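Local coordinates for protein Stk_08120 (Sulfolobus tokodaii str. 7, PDB 2EJX) that probably works as a fatty acid carrier of the thermoacidophile-specific DUF3211 family, which has a Bet v 1-like fold, at residues Asp18-Ile23 with Asn94-Ile99; Ser25-Thr30 with Gly64-Gly69; Glu72-Tyr77 with Asn83-Ile88. All coordinates share one frame; numbering follows the deposited sequence.

Interaction 1: residues Asp18-Ile23 with Asn94-Ile99; sequences DVVMTI and NTLQII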
loop_
_atom_site.group_PDB
_atom_site.type_symbol
_atom_site.label_atom_id
_atom_site.label_comp_id
_atom_site.label_asym_id
_atom_site.label_seq_id
_atom_site.Cartn_x
_atom_site.Cartn_y
_atom_site.Cartn_z
ATOM N N ASP A 18 1.867 -16.178 -0.030
ATOM C CA ASP A 18 1.137 -15.961 1.173
ATOM C C ASP A 18 1.951 -15.103 2.115
ATOM O O ASP A 18 1.426 -14.212 2.776
ATOM C CB ASP A 18 0.662 -17.307 1.760
ATOM C CG ASP A 18 -0.364 -17.985 0.841
ATOM O OD1 ASP A 18 -1.290 -17.293 0.339
ATOM O OD2 ASP A 18 -0.214 -19.189 0.567
ATOM N N VAL A 19 3.260 -15.279 2.077
ATOM C CA VAL A 19 4.156 -14.359 2.791
ATOM C C VAL A 19 4.040 -12.942 2.257
ATOM O O VAL A 19 3.972 -11.999 3.040
ATOM C CB VAL A 19 5.628 -14.900 2.757
ATOM C CG1 VAL A 19 6.617 -13.848 3.318
ATOM C CG2 VAL A 19 5.690 -16.188 3.624
ATOM N N VAL A 20 4.028 -12.800 0.943
ATOM C CA VAL A 20 3.917 -11.491 0.335
ATOM C C VAL A 20 2.622 -10.773 0.729
ATOM O O VAL A 20 2.625 -9.583 1.069
ATOM C CB VAL A 20 4.049 -11.599 -1.181
ATOM C CG1 VAL A 20 3.834 -10.244 -1.844
ATOM C CG2 VAL A 20 5.506 -12.199 -1.573
ATOM N N MET A 21 1.516 -11.497 0.607
ATOM C CA MET A 21 0.205 -10.983 1.041
ATOM C C MET A 21 0.225 -10.557 2.518
ATOM O O MET A 21 -0.334 -9.508 2.890
ATOM C CB MET A 21 -0.879 -12.038 0.798
ATOM C CG MET A 21 -1.214 -12.330 -0.665
ATOM S SD MET A 21 -1.893 -10.860 -1.516
ATOM C CE MET A 21 -3.468 -10.715 -0.725
ATOM N N THR A 22 0.802 -11.386 3.377
ATOM C CA THR A 22 0.942 -11.042 4.789
ATOM C C THR A 22 1.713 -9.741 5.029
ATOM O O THR A 22 1.305 -8.925 5.854
ATOM C CB THR A 22 1.561 -12.217 5.622
ATOM O OG1 THR A 22 0.737 -13.367 5.484
ATOM C CG2 THR A 22 1.623 -11.867 7.105
ATOM N N ILE A 23 2.836 -9.546 4.320
ATOM C CA ILE A 23 3.582 -8.310 4.399
ATOM C C ILE A 23 2.727 -7.109 3.926
ATOM O O ILE A 23 2.733 -6.070 4.561
ATOM C CB ILE A 23 4.989 -8.442 3.697
ATOM C CG1 ILE A 23 5.827 -9.460 4.478
ATOM C CG2 ILE A 23 5.737 -7.092 3.513
ATOM C CD1 ILE A 23 7.137 -9.895 3.715
ATOM N N ASN A 94 1.455 -16.701 -8.236
ATOM C CA ASN A 94 2.604 -15.844 -8.563
ATOM C C ASN A 94 2.228 -14.419 -8.904
ATOM O O ASN A 94 3.033 -13.723 -9.477
ATOM C CB ASN A 94 3.420 -16.404 -9.757
ATOM C CG ASN A 94 4.073 -17.736 -9.453
ATOM O OD1 ASN A 94 5.127 -17.799 -8.796
ATOM N ND2 ASN A 94 3.481 -18.815 -9.975
ATOM N N THR A 95 0.988 -14.009 -8.606
ATOM C CA THR A 95 0.472 -12.748 -9.116
ATOM C C THR A 95 -0.498 -12.157 -8.107
ATOM O O THR A 95 -1.339 -12.874 -7.553
ATOM C CB THR A 95 -0.299 -12.926 -10.459
ATOM O OG1 THR A 95 0.403 -13.868 -11.266
ATOM C CG2 THR A 95 -0.399 -11.621 -11.210
ATOM N N LEU A 96 -0.383 -10.851 -7.900
ATOM C CA LEU A 96 -1.355 -10.125 -7.150
ATOM C C LEU A 96 -1.766 -8.856 -7.877
ATOM O O LEU A 96 -1.143 -8.455 -8.875
ATOM C CB LEU A 96 -0.873 -9.845 -5.718
ATOM C CG LEU A 96 0.391 -9.044 -5.429
ATOM C CD1 LEU A 96 0.200 -7.512 -5.456
ATOM C CD2 LEU A 96 0.943 -9.455 -4.079
ATOM N N GLN A 97 -2.840 -8.244 -7.381
ATOM C CA GLN A 97 -3.302 -6.954 -7.903
ATOM C C GLN A 97 -3.424 -5.974 -6.767
ATOM O O GLN A 97 -3.953 -6.324 -5.714
ATOM C CB GLN A 97 -4.689 -7.139 -8.603
ATOM C CG GLN A 97 -5.128 -5.965 -9.528
ATOM C CD GLN A 97 -4.374 -5.815 -10.863
ATOM O OE1 GLN A 97 -4.404 -4.749 -11.490
ATOM N NE2 GLN A 97 -3.728 -6.862 -11.299
ATOM N N ILE A 98 -2.996 -4.737 -7.008
ATOM C CA ILE A 98 -3.167 -3.619 -6.073
ATOM C C ILE A 98 -4.088 -2.621 -6.754
ATOM O O ILE A 98 -3.850 -2.257 -7.922
ATOM C CB ILE A 98 -1.813 -2.937 -5.740
ATOM C CG1 ILE A 98 -0.831 -4.001 -5.192
ATOM C CG2 ILE A 98 -2.015 -1.734 -4.805
ATOM C CD1 ILE A 98 0.532 -3.439 -4.747
ATOM N N ILE A 99 -5.151 -2.244 -6.041
ATOM C CA ILE A 99 -6.106 -1.284 -6.568
ATOM C C ILE A 99 -6.299 -0.223 -5.486
ATOM O O ILE A 99 -6.707 -0.554 -4.378
ATOM C CB ILE A 99 -7.506 -1.916 -6.830
ATOM C CG1 ILE A 99 -7.400 -3.145 -7.737
ATOM C CG2 ILE A 99 -8.446 -0.893 -7.450
ATOM C CD1 ILE A 99 -7.518 -4.472 -6.952
#
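Val-20, Met-21 and Leu-96 meet without any flat group between them: no ring or amide presents a face or an edge, and aliphatic branches and one thioether make the contact. The single methyl CD2 of Leu-96 does the touching for its strand. Val-20 CG1 approaches it to 3.7 Å, the two side chains crossing at a slant. Met-21 runs past the leucine in the opposite direction, its SD 4.1 Å from the same CD2. The methionine bends at both chi2 and chi3 (-63° and -70°), which folds its end back toward the strand although its CB points neither to it nor away. Leu-96 holds CG between its backbone N and carbonyl carbon (chi1 60°), sending CD2 across to the helix. The contact is buried but small, about 102 Å². Val-20 also touches Thr-13 and Gln-15 of the loop before the helix. Helix 17-24 thus rests on strand 95-102 through Val-20 and Met-21, and on strand 82-92 through Met-21, which also packs on Lys-90 and Ile-88 there and on Val-73 of strand 72-79. Ile-88 lies beside Leu-96 as well, on the neighbouring strand, while Ile-23 of the helix faces the long helix 105-137.

Interaction 2: residues Ser25-Thr30 with Gly64-Gly69; sequences SDPAFT and GRVYKG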
loop_
_atom_site.group_PDB
_atom_site.type_symbol
_atom_site.label_atom_id
_atom_site.label_comp_id
_atom_site.label_asym_id
_atom_site.label_seq_id
_atom_site.Cartn_x
_atom_site.Cartn_y
_atom_site.Cartn_z
ATOM N N SER A 25 -0.345 -6.793 4.279
ATOM C CA SER A 25 -1.353 -6.541 5.367
ATOM C C SER A 25 -0.782 -5.724 6.519
ATOM O O SER A 25 -1.510 -5.296 7.415
ATOM C CB SER A 25 -1.905 -7.858 5.917
ATOM O OG SER A 25 -1.005 -8.479 6.832
ATOM N N ASP A 26 0.539 -5.542 6.551
ATOM C CA ASP A 26 1.161 -4.603 7.488
ATOM C C ASP A 26 1.179 -3.173 6.937
ATOM O O ASP A 26 1.905 -2.856 5.982
ATOM C CB ASP A 26 2.598 -5.060 7.800
ATOM C CG ASP A 26 3.317 -4.157 8.808
ATOM O OD1 ASP A 26 2.705 -3.179 9.324
ATOM O OD2 ASP A 26 4.515 -4.431 9.089
ATOM N N PRO A 27 0.412 -2.263 7.568
ATOM C CA PRO A 27 0.379 -0.936 6.969
ATOM C C PRO A 27 1.704 -0.198 7.053
ATOM O O PRO A 27 1.943 0.707 6.265
ATOM C CB PRO A 27 -0.736 -0.205 7.796
ATOM C CG PRO A 27 -0.779 -0.887 9.061
ATOM C CD PRO A 27 -0.448 -2.342 8.769
ATOM N N ALA A 28 2.585 -0.594 7.974
ATOM C CA ALA A 28 3.908 0.012 8.079
ATOM C C ALA A 28 4.737 -0.308 6.836
ATOM O O ALA A 28 5.697 0.376 6.524
ATOM C CB ALA A 28 4.614 -0.517 9.304
ATOM N N PHE A 29 4.365 -1.372 6.146
ATOM C CA PHE A 29 4.987 -1.677 4.854
ATOM C C PHE A 29 4.303 -0.918 3.737
ATOM O O PHE A 29 4.909 -0.036 3.058
ATOM C CB PHE A 29 4.956 -3.201 4.560
ATOM C CG PHE A 29 5.468 -3.559 3.179
ATOM C CD1 PHE A 29 6.867 -3.559 2.911
ATOM C CD2 PHE A 29 4.599 -3.874 2.150
ATOM C CE1 PHE A 29 7.366 -3.855 1.623
ATOM C CE2 PHE A 29 5.080 -4.183 0.831
ATOM C CZ PHE A 29 6.475 -4.196 0.566
ATOM N N THR A 30 3.003 -1.198 3.621
ATOM C CA THR A 30 2.204 -0.878 2.435
ATOM C C THR A 30 2.020 0.629 2.233
ATOM O O THR A 30 2.119 1.108 1.104
ATOM C CB THR A 30 0.865 -1.606 2.507
ATOM O OG1 THR A 30 1.107 -3.024 2.533
ATOM C CG2 THR A 30 -0.037 -1.264 1.314
ATOM N N GLY A 64 -6.138 4.894 9.176
ATOM C CA GLY A 64 -7.022 3.883 8.660
ATOM C C GLY A 64 -6.834 2.517 9.332
ATOM O O GLY A 64 -6.116 2.411 10.316
ATOM N N ARG A 65 -7.475 1.512 8.757
ATOM C CA ARG A 65 -7.579 0.160 9.341
ATOM C C ARG A 65 -7.465 -0.889 8.258
ATOM O O ARG A 65 -7.964 -0.714 7.167
ATOM C CB ARG A 65 -8.926 -0.008 10.081
ATOM C CG ARG A 65 -9.128 -1.382 10.799
ATOM C CD ARG A 65 -9.881 -1.235 12.137
ATOM N NE ARG A 65 -9.366 -2.242 13.071
ATOM C CZ ARG A 65 -9.295 -2.102 14.392
ATOM N NH1 ARG A 65 -9.713 -0.988 14.981
ATOM N NH2 ARG A 65 -8.796 -3.091 15.130
ATOM N N VAL A 66 -6.807 -2.000 8.588
ATOM C CA VAL A 66 -6.593 -3.112 7.674
ATOM C C VAL A 66 -7.537 -4.258 8.032
ATOM O O VAL A 66 -7.709 -4.606 9.225
ATOM C CB VAL A 66 -5.144 -3.621 7.786
ATOM C CG1 VAL A 66 -4.940 -4.845 6.884
ATOM C CG2 VAL A 66 -4.153 -2.517 7.468
ATOM N N TYR A 67 -8.187 -4.805 7.012
ATOM C CA TYR A 67 -9.041 -5.947 7.161
ATOM C C TYR A 67 -8.482 -7.032 6.258
ATOM O O TYR A 67 -8.189 -6.794 5.077
ATOM C CB TYR A 67 -10.470 -5.613 6.766
ATOM C CG TYR A 67 -11.048 -4.473 7.584
ATOM C CD1 TYR A 67 -11.728 -4.735 8.788
ATOM C CD2 TYR A 67 -10.881 -3.134 7.189
ATOM C CE1 TYR A 67 -12.259 -3.704 9.563
ATOM C CE2 TYR A 67 -11.420 -2.082 7.959
ATOM C CZ TYR A 67 -12.113 -2.388 9.146
ATOM O OH TYR A 67 -12.634 -1.387 9.944
ATOM N N LYS A 68 -8.289 -8.204 6.853
ATOM C CA LYS A 68 -7.815 -9.384 6.151
ATOM C C LYS A 68 -8.967 -10.307 5.763
ATOM O O LYS A 68 -9.894 -10.547 6.555
ATOM C CB LYS A 68 -6.754 -10.104 7.015
ATOM C CG LYS A 68 -5.603 -9.199 7.463
ATOM C CD LYS A 68 -4.488 -10.001 8.121
ATOM C CE LYS A 68 -3.382 -9.138 8.764
ATOM N NZ LYS A 68 -3.607 -8.513 10.100
ATOM N N GLY A 69 -8.929 -10.819 4.538
ATOM C CA GLY A 69 -9.930 -11.742 4.056
ATOM C C GLY A 69 -9.296 -12.915 3.356
ATOM O O GLY A 69 -8.079 -13.047 3.316
HETATM O O HOH W 1 -2.395 -5.923 9.751
#
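Ser-25, Pro-27, Val-66 and Lys-68 join the turn between the two short helices of a Bet v 1-like helix-grip fold to strand 58-69 of the sheet they cover. At this turn Asp-26 is the N-cap of helix 27-34: its OD1 accepts from Ala-28 N at 2.9 Å, the amide coming from above the carboxylate plane, while its OD2 forms a salt bridge with Arg-137 of the C-terminal helix. Val-66 points its two methyls at the turn. CG2 lies 3.9 Å from Pro-27 CD, near the ring's CB and CG as well, the two side chains crossing obliquely; CG1, set anti to the valine N (chi1 177°), reaches Ser-25 O at 3.5 Å. Val-66 also packs on Val-73 and Ile-75 of the next strand. Lys-68 brings the end of its extended chain, CD and CE, against the serine, with CE 3.1 Å from Ser-25 OG, itself hydrogen-bonded to Thr-22 O. A bend at chi4 (79°) turns the ammonium aside, where Glu-47 pairs with it in a salt bridge. One water spans the contact: it donates to Ser-25 O at 2.6 Å and accepts from Lys-68 NZ at 2.9 Å.

Interaction 3: residues Glu72-Tyr77 with Asn83-Ile88; sequences EVRIIY and NGILYI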
loop_
_atom_site.group_PDB
_atom_site.type_symbol
_atom_site.label_atom_id
_atom_site.label_comp_id
_atom_site.label_asym_id
_atom_site.label_seq_id
_atom_site.Cartn_x
_atom_site.Cartn_y
_atom_site.Cartn_z
ATOM N N GLU A 72 -7.205 -11.655 0.278
ATOM C CA GLU A 72 -7.407 -10.227 0.088
ATOM C C GLU A 72 -6.999 -9.445 1.319
ATOM O O GLU A 72 -7.135 -9.933 2.445
ATOM C CB GLU A 72 -8.874 -9.921 -0.273
ATOM C CG GLU A 72 -9.123 -8.415 -0.432
ATOM C CD GLU A 72 -10.424 -8.056 -1.134
ATOM O OE1 GLU A 72 -10.948 -8.838 -1.965
ATOM O OE2 GLU A 72 -10.907 -6.954 -0.853
ATOM N N VAL A 73 -6.451 -8.249 1.103
ATOM C CA VAL A 73 -6.153 -7.300 2.174
ATOM C C VAL A 73 -6.878 -6.010 1.764
ATOM O O VAL A 73 -6.710 -5.552 0.662
ATOM C CB VAL A 73 -4.648 -6.995 2.268
ATOM C CG1 VAL A 73 -4.390 -5.967 3.344
ATOM C CG2 VAL A 73 -3.824 -8.265 2.567
ATOM N N ARG A 74 -7.667 -5.429 2.664
ATOM C CA ARG A 74 -8.444 -4.248 2.344
ATOM C C ARG A 74 -8.078 -3.196 3.388
ATOM O O ARG A 74 -8.226 -3.426 4.584
ATOM C CB ARG A 74 -9.929 -4.638 2.412
ATOM C CG ARG A 74 -10.858 -3.765 1.651
ATOM C CD ARG A 74 -12.303 -4.314 1.653
ATOM N NE ARG A 74 -12.405 -5.517 0.807
ATOM C CZ ARG A 74 -13.543 -5.990 0.287
ATOM N NH1 ARG A 74 -14.694 -5.353 0.499
ATOM N NH2 ARG A 74 -13.534 -7.090 -0.469
ATOM N N ILE A 75 -7.541 -2.062 2.958
ATOM C CA ILE A 75 -7.126 -0.995 3.887
ATOM C C ILE A 75 -8.072 0.182 3.670
ATOM O O ILE A 75 -8.086 0.804 2.601
ATOM C CB ILE A 75 -5.656 -0.576 3.685
ATOM C CG1 ILE A 75 -4.743 -1.809 3.820
ATOM C CG2 ILE A 75 -5.242 0.501 4.701
ATOM C CD1 ILE A 75 -3.232 -1.546 3.784
ATOM N N ILE A 76 -8.890 0.451 4.677
ATOM C CA ILE A 76 -9.855 1.560 4.602
ATOM C C ILE A 76 -9.249 2.774 5.277
ATOM O O ILE A 76 -8.760 2.689 6.400
ATOM C CB ILE A 76 -11.175 1.127 5.249
ATOM C CG1 ILE A 76 -11.678 -0.108 4.489
ATOM C CG2 ILE A 76 -12.187 2.255 5.211
ATOM C CD1 ILE A 76 -13.011 -0.676 4.977
ATOM N N TYR A 77 -9.219 3.917 4.585
ATOM C CA TYR A 77 -8.528 5.062 5.161
ATOM C C TYR A 77 -9.329 6.364 4.995
ATOM O O TYR A 77 -10.203 6.430 4.125
ATOM C CB TYR A 77 -7.146 5.230 4.538
ATOM C CG TYR A 77 -7.193 5.562 3.059
ATOM C CD1 TYR A 77 -7.308 6.894 2.625
ATOM C CD2 TYR A 77 -7.137 4.536 2.075
ATOM C CE1 TYR A 77 -7.351 7.211 1.261
ATOM C CE2 TYR A 77 -7.184 4.861 0.718
ATOM C CZ TYR A 77 -7.299 6.193 0.343
ATOM O OH TYR A 77 -7.338 6.482 -0.976
ATOM N N ASN A 83 -10.984 10.284 1.193
ATOM C CA ASN A 83 -11.048 8.960 1.858
ATOM C C ASN A 83 -11.030 7.897 0.769
ATOM O O ASN A 83 -11.226 8.193 -0.417
ATOM C CB ASN A 83 -12.297 8.814 2.742
ATOM C CG ASN A 83 -12.383 9.853 3.890
ATOM O OD1 ASN A 83 -11.458 10.633 4.162
ATOM N ND2 ASN A 83 -13.512 9.823 4.608
ATOM N N GLY A 84 -10.800 6.643 1.147
ATOM C CA GLY A 84 -10.698 5.625 0.144
ATOM C C GLY A 84 -10.446 4.239 0.667
ATOM O O GLY A 84 -10.502 4.020 1.873
ATOM N N ILE A 85 -10.217 3.311 -0.269
ATOM C CA ILE A 85 -9.821 1.928 0.065
ATOM C C ILE A 85 -8.639 1.501 -0.807
ATOM O O ILE A 85 -8.626 1.734 -2.024
ATOM C CB ILE A 85 -11.016 0.915 -0.143
ATOM C CG1 ILE A 85 -12.234 1.392 0.668
ATOM C CG2 ILE A 85 -10.648 -0.442 0.357
ATOM C CD1 ILE A 85 -13.496 0.588 0.509
ATOM N N LEU A 86 -7.656 0.868 -0.177
ATOM C CA LEU A 86 -6.572 0.200 -0.908
ATOM C C LEU A 86 -6.772 -1.303 -0.819
ATOM O O LEU A 86 -6.836 -1.867 0.283
ATOM C CB LEU A 86 -5.215 0.590 -0.317
ATOM C CG LEU A 86 -3.930 0.009 -0.931
ATOM C CD1 LEU A 86 -3.796 0.477 -2.301
ATOM C CD2 LEU A 86 -2.773 0.550 -0.115
ATOM N N TYR A 87 -6.854 -1.951 -1.972
ATOM C CA TYR A 87 -6.973 -3.401 -2.012
ATOM C C TYR A 87 -5.689 -4.049 -2.479
ATOM O O TYR A 87 -5.077 -3.583 -3.423
ATOM C CB TYR A 87 -8.022 -3.821 -3.023
ATOM C CG TYR A 87 -9.363 -3.176 -2.818
ATOM C CD1 TYR A 87 -10.350 -3.827 -2.093
ATOM C CD2 TYR A 87 -9.635 -1.903 -3.344
ATOM C CE1 TYR A 87 -11.587 -3.238 -1.901
ATOM C CE2 TYR A 87 -10.880 -1.311 -3.158
ATOM C CZ TYR A 87 -11.847 -1.987 -2.426
ATOM O OH TYR A 87 -13.111 -1.425 -2.215
ATOM N N ILE A 88 -5.333 -5.160 -1.831
ATOM C CA ILE A 88 -4.315 -6.068 -2.351
ATOM C C ILE A 88 -4.942 -7.481 -2.510
ATOM O O ILE A 88 -5.391 -8.081 -1.526
ATOM C CB ILE A 88 -3.005 -6.048 -1.494
ATOM C CG1 ILE A 88 -2.497 -4.596 -1.261
ATOM C CG2 ILE A 88 -1.892 -6.886 -2.216
ATOM C CD1 ILE A 88 -2.928 -3.940 0.096
#
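Tyr-77 lays its ring flat over Gly-84, the residue paired with it on the adjoining strand. Gly-84 CA sits 3.8 Å from the ring centroid and 25° off its normal, a CH-pi contact, while Leu-86 N lies near the ring plane at an edge. With CG between the backbone N and the carbonyl carbon (chi1 65°), the phenol swings across the glycine, bringing OH to 3.6 Å from Gly-84 CA. Beside it, Tyr-77 N and Gly-84 N each bond the other's carbonyl O at 3.0 Å, both tilted from the carbonyl plane. Ile-75 with Leu-86 and Val-73 with Ile-88 repeat the two-bond pairing, but in plane. Their side chains share the Tyr-77 face: Val-73 CG1 meets Ile-88 CD1 at 4.1 Å, and Ile-75 CB stands 4.2 Å from Leu-86 CB. On the other face Arg-74 runs alongside Tyr-87, whose CE1 lies 3.6 Å from Arg-74 NE and over one face of the guanidinium, the two planes 66° apart. Glu-72 OE2 fixes that guanidinium, receiving NE and NH2 at 2.7 Å each from the same side of its carboxylate, and also abuts the edge of the Tyr-87 ring. Further out, Tyr-77 OH is hydrogen-bonded to His-102 ND1 and its ring meets Phe-35 edge-to-face, which together probably fix the phenol's position. With an alanine here, Gly-84 would probably lose its aromatic cover and His-102 ND1 its phenol partner. Thr-30 of helix 27-34 and Met-21 of helix 17-24 pack on the Ile-75 and Ile-88 face. This is an antiparallel beta hairpin, strands 72-79 and 82-92, with an aromatic residue covering a cross-strand glycine, set in the middle of the curved sheet of the helix-grip fold.

All three contacts use one seven-stranded antiparallel sheet. Interactions 2 and 3 have centres about 8 Å apart, and interaction 1 lies about 12 and 13 Å from them. Interaction 3 joins the central strands 72-79 and 82-92; strand 58-69 of interaction 2 and strand 95-102 of interaction 1 flank that pair. The consecutive helices 17-24 and 27-34 bring interactions 1 and 2 to the same face, and Ile-23 packs on Phe-29 between them. Along the chain, interaction 1 encloses the other two, with interaction 2 closing before interaction 3 opens. Both short helices pack on the sheet beside the long helix 105-137, as in Bet v 1-like folds, and together probably enclose the ligand-holding region.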